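PDB 6MTZ: HepC.19480.a.B1, which is of unknown function but probably belongs to the DHH family of phosphoesterases, many of whose members hydrolyse phosphodiester bonds in nucleotides or nucleic acids. Local coordinates for residues 288-293 with 306-311. Numbering follows the deposited sequence.
Sequences DFDFYI and NGNCDV
The Phe291 ring meets Cys309 obliquely: SG lies 4.8 Å from the centroid of the Phe291 ring and 46° off its normal, a sulfur-aromatic contact. The nearest ring atom is Phe291 CD1, 4.0 Å from Cys309 SG. With CG of Phe291 set between its backbone N and carbonyl carbon (chi1 64°), the far end of the ring turns off from segment 306-311, and CB, nearer the backbone, meets Val311 CG1 at 3.8 Å. Two further flat groups, the Asp290 carboxylate and the Asn308 amide, are turned 37° against each other and share no hydrogen bond; Asp290 OD1 instead lies against Asn308 CB at 3.7 Å. The other carboxylate oxygen, OD2, accepts from the backbone N of Lys265 on the neighbouring strand 264-270, which helps to fix the carboxylate's rotation.

Strands 291-295 and 300-305 form an antiparallel hairpin in the mixed six-stranded sheet of the C-terminal domain, consistent with a DHHA1-type domain. Beyond the second strand, the chain turns back past the start of the first before entering helix 311-318. Asp310 is the N-cap of that helix, OD1 accepting from Glu313 N, while Val311 and Phe291 both pack on Leu303.

No direct hydrogen bond joins the two segments. A water donates to Asp290 O at 2.7 Å and accepts from Asn306 N at 2.6 Å and from Asn308 N at 3.0 Å; three backbone groups hold this water, and it bridges the turn to the residue just before strand 291-295. Cys309 CB packs against the same carbonyl, 3.5 Å from Asp290 O. Lys264, at the start of strand 264-270, donates from NZ to Asn308 O, and its side chain also touches Asp290, Phe291 and Cys309.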
ATOM      1  N   ASP A 288     -10.772  26.425  -6.192  1.00 64.34           N
ATOM      2  CA  ASP A 288      -9.730  27.015  -7.026  1.00 54.77           C
ATOM      3  C   ASP A 288      -9.296  26.093  -8.156  1.00 44.90           C
ATOM      4  O   ASP A 288      -8.623  26.550  -9.083  1.00 50.24           O
ATOM      5  CB  ASP A 288      -8.523  27.426  -6.162  1.00 56.99           C
ATOM      6  CG  ASP A 288      -8.040  26.318  -5.224  1.00 62.37           C
ATOM      7  OD1 ASP A 288      -7.038  25.664  -5.573  1.00 66.55           O
ATOM      8  OD2 ASP A 288      -8.633  26.116  -4.135  1.00 58.68           O
ATOM      9  N   PHE A 289      -9.673  24.823  -8.115  1.00 49.79           N
ATOM     10  CA  PHE A 289      -9.385  23.895  -9.198  1.00 48.88           C
ATOM     11  C   PHE A 289     -10.552  23.850 -10.176  1.00 46.30           C
ATOM     12  O   PHE A 289     -11.720  23.914  -9.776  1.00 45.23           O
ATOM     13  CB  PHE A 289      -9.091  22.500  -8.647  1.00 40.30           C
ATOM     14  CG  PHE A 289      -7.721  22.373  -8.035  1.00 47.42           C
ATOM     15  CD1 PHE A 289      -7.499  22.745  -6.719  1.00 49.75           C
ATOM     16  CD2 PHE A 289      -6.649  21.902  -8.787  1.00 39.62           C
ATOM     17  CE1 PHE A 289      -6.239  22.636  -6.157  1.00 46.38           C
ATOM     18  CE2 PHE A 289      -5.393  21.788  -8.235  1.00 35.73           C
ATOM     19  CZ  PHE A 289      -5.186  22.152  -6.918  1.00 44.96           C
ATOM     20  N   ASP A 290     -10.222  23.761 -11.461  1.00 39.36           N
ATOM     21  CA  ASP A 290     -11.205  23.697 -12.535  1.00 39.80           C
ATOM     22  C   ASP A 290     -11.525  22.287 -12.992  1.00 44.72           C
ATOM     23  O   ASP A 290     -12.636  22.049 -13.476  1.00 40.32           O
ATOM     24  CB  ASP A 290     -10.708  24.488 -13.736  1.00 40.69           C
ATOM     25  CG  ASP A 290     -10.384  25.897 -13.369  1.00 53.13           C
ATOM     26  OD1 ASP A 290     -11.317  26.596 -12.921  1.00 51.88           O
ATOM     27  OD2 ASP A 290      -9.202  26.281 -13.471  1.00 43.10           O
ATOM     28  N   PHE A 291     -10.584  21.350 -12.886  1.00 37.10           N
ATOM     29  CA  PHE A 291     -10.888  19.987 -13.282  1.00 34.20           C
ATOM     30  C   PHE A 291     -10.071  19.024 -12.450  1.00 32.42           C
ATOM     31  O   PHE A 291      -9.127  19.397 -11.749  1.00 39.66           O
ATOM     32  CB  PHE A 291     -10.652  19.758 -14.779  1.00 33.93           C
ATOM     33  CG  PHE A 291      -9.225  19.908 -15.205  1.00 38.58           C
ATOM     34  CD1 PHE A 291      -8.681  21.170 -15.427  1.00 36.02           C
ATOM     35  CD2 PHE A 291      -8.428  18.785 -15.406  1.00 33.90           C
ATOM     36  CE1 PHE A 291      -7.358  21.318 -15.840  1.00 37.61           C
ATOM     37  CE2 PHE A 291      -7.099  18.911 -15.810  1.00 38.36           C
ATOM     38  CZ  PHE A 291      -6.559  20.180 -16.029  1.00 40.64           C
ATOM     39  N   TYR A 292     -10.469  17.767 -12.534  1.00 39.94           N
ATOM     40  CA  TYR A 292      -9.799  16.672 -11.871  1.00 34.42           C
ATOM     41  C   TYR A 292      -9.442  15.665 -12.948  1.00 38.37           C
ATOM     42  O   TYR A 292     -10.231  15.433 -13.869  1.00 33.74           O
ATOM     43  CB  TYR A 292     -10.706  16.054 -10.787  1.00 32.81           C
ATOM     44  CG  TYR A 292     -10.007  15.064  -9.892  1.00 31.44           C
ATOM     45  CD1 TYR A 292      -9.755  13.773 -10.325  1.00 38.36           C
ATOM     46  CD2 TYR A 292      -9.592  15.421  -8.614  1.00 33.35           C
ATOM     47  CE1 TYR A 292      -9.104  12.863  -9.519  1.00 36.94           C
ATOM     48  CE2 TYR A 292      -8.937  14.519  -7.802  1.00 34.08           C
ATOM     49  CZ  TYR A 292      -8.700  13.237  -8.264  1.00 35.79           C
ATOM     50  OH  TYR A 292      -8.051  12.322  -7.478  1.00 28.88           O
ATOM     51  N   ILE A 293      -8.240  15.099 -12.863  1.00 30.61           N
ATOM     52  CA  ILE A 293      -7.792  14.141 -13.864  1.00 26.79           C
ATOM     53  C   ILE A 293      -7.087  12.993 -13.150  1.00 35.36           C
ATOM     54  O   ILE A 293      -6.220  13.217 -12.301  1.00 33.89           O
ATOM     55  CB  ILE A 293      -6.891  14.810 -14.921  1.00 28.73           C
ATOM     56  CG1 ILE A 293      -6.375  13.785 -15.933  1.00 35.85           C
ATOM     57  CG2 ILE A 293      -5.732  15.587 -14.272  1.00 27.19           C
ATOM     58  CD1 ILE A 293      -5.658  14.413 -17.120  1.00 32.32           C
ATOM     59  N   ASN A 306     -16.648  20.719 -12.624  1.00 52.96           N
ATOM     60  CA  ASN A 306     -17.797  21.222 -11.883  1.00 54.74           C
ATOM     61  C   ASN A 306     -18.356  22.468 -12.560  1.00 64.73           C
ATOM     62  O   ASN A 306     -18.837  23.387 -11.894  1.00 69.56           O
ATOM     63  CB  ASN A 306     -17.425  21.501 -10.425  1.00 49.21           C
ATOM     64  CG  ASN A 306     -18.640  21.639  -9.518  1.00 67.21           C
ATOM     65  OD1 ASN A 306     -19.760  21.294  -9.899  1.00 74.68           O
ATOM     66  ND2 ASN A 306     -18.420  22.152  -8.312  1.00 65.30           N
ATOM     67  N   GLY A 307     -18.280  22.516 -13.890  1.00 64.76           N
ATOM     68  CA  GLY A 307     -18.815  23.610 -14.664  1.00 65.17           C
ATOM     69  C   GLY A 307     -17.794  24.627 -15.126  1.00 63.67           C
ATOM     70  O   GLY A 307     -18.123  25.456 -15.982  1.00 68.09           O
ATOM     71  N   ASN A 308     -16.569  24.582 -14.603  1.00 54.11           N
ATOM     72  CA  ASN A 308     -15.564  25.593 -14.903  1.00 54.12           C
ATOM     73  C   ASN A 308     -14.492  25.107 -15.871  1.00 54.80           C
ATOM     74  O   ASN A 308     -13.471  25.784 -16.039  1.00 49.74           O
ATOM     75  CB  ASN A 308     -14.910  26.088 -13.613  1.00 57.23           C
ATOM     76  CG  ASN A 308     -15.693  27.209 -12.960  1.00 75.93           C
ATOM     77  OD1 ASN A 308     -16.868  27.419 -13.267  1.00 66.97           O
ATOM     78  ND2 ASN A 308     -15.043  27.941 -12.060  1.00 89.07           N
ATOM     79  N   CYS A 309     -14.694  23.955 -16.506  1.00 50.22           N
ATOM     80  CA  CYS A 309     -13.759  23.475 -17.518  1.00 52.81           C
ATOM     81  C   CYS A 309     -14.446  22.412 -18.354  1.00 53.35           C
ATOM     82  O   CYS A 309     -14.871  21.385 -17.819  1.00 45.71           O
ATOM     83  CB  CYS A 309     -12.502  22.904 -16.889  1.00 53.91           C
ATOM     84  SG  CYS A 309     -11.461  22.065 -18.112  1.00 50.19           S
ATOM     85  N   ASP A 310     -14.540  22.647 -19.659  1.00 55.11           N
ATOM     86  CA  ASP A 310     -15.114  21.653 -20.550  1.00 44.16           C
ATOM     87  C   ASP A 310     -14.131  20.505 -20.730  1.00 41.77           C
ATOM     88  O   ASP A 310     -13.263  20.566 -21.608  1.00 48.15           O
ATOM     89  CB  ASP A 310     -15.452  22.280 -21.901  1.00 46.69           C
ATOM     90  CG  ASP A 310     -16.275  21.360 -22.777  1.00 53.87           C
ATOM     91  OD1 ASP A 310     -16.284  20.136 -22.521  1.00 57.82           O
ATOM     92  OD2 ASP A 310     -16.915  21.862 -23.725  1.00 56.71           O
ATOM     93  N   VAL A 311     -14.260  19.453 -19.920  1.00 49.05           N
ATOM     94  CA  VAL A 311     -13.299  18.354 -20.004  1.00 49.46           C
ATOM     95  C   VAL A 311     -13.521  17.490 -21.235  1.00 43.06           C
ATOM     96  O   VAL A 311     -12.622  16.731 -21.615  1.00 44.49           O
ATOM     97  CB  VAL A 311     -13.307  17.478 -18.736  1.00 42.33           C
ATOM     98  CG1 VAL A 311     -12.744  18.268 -17.566  1.00 49.26           C
ATOM     99  CG2 VAL A 311     -14.718  16.952 -18.422  1.00 37.45           C
TER
HETATM  100  O   HOH W   1     -15.085  22.795 -12.657  1.00 38.33           O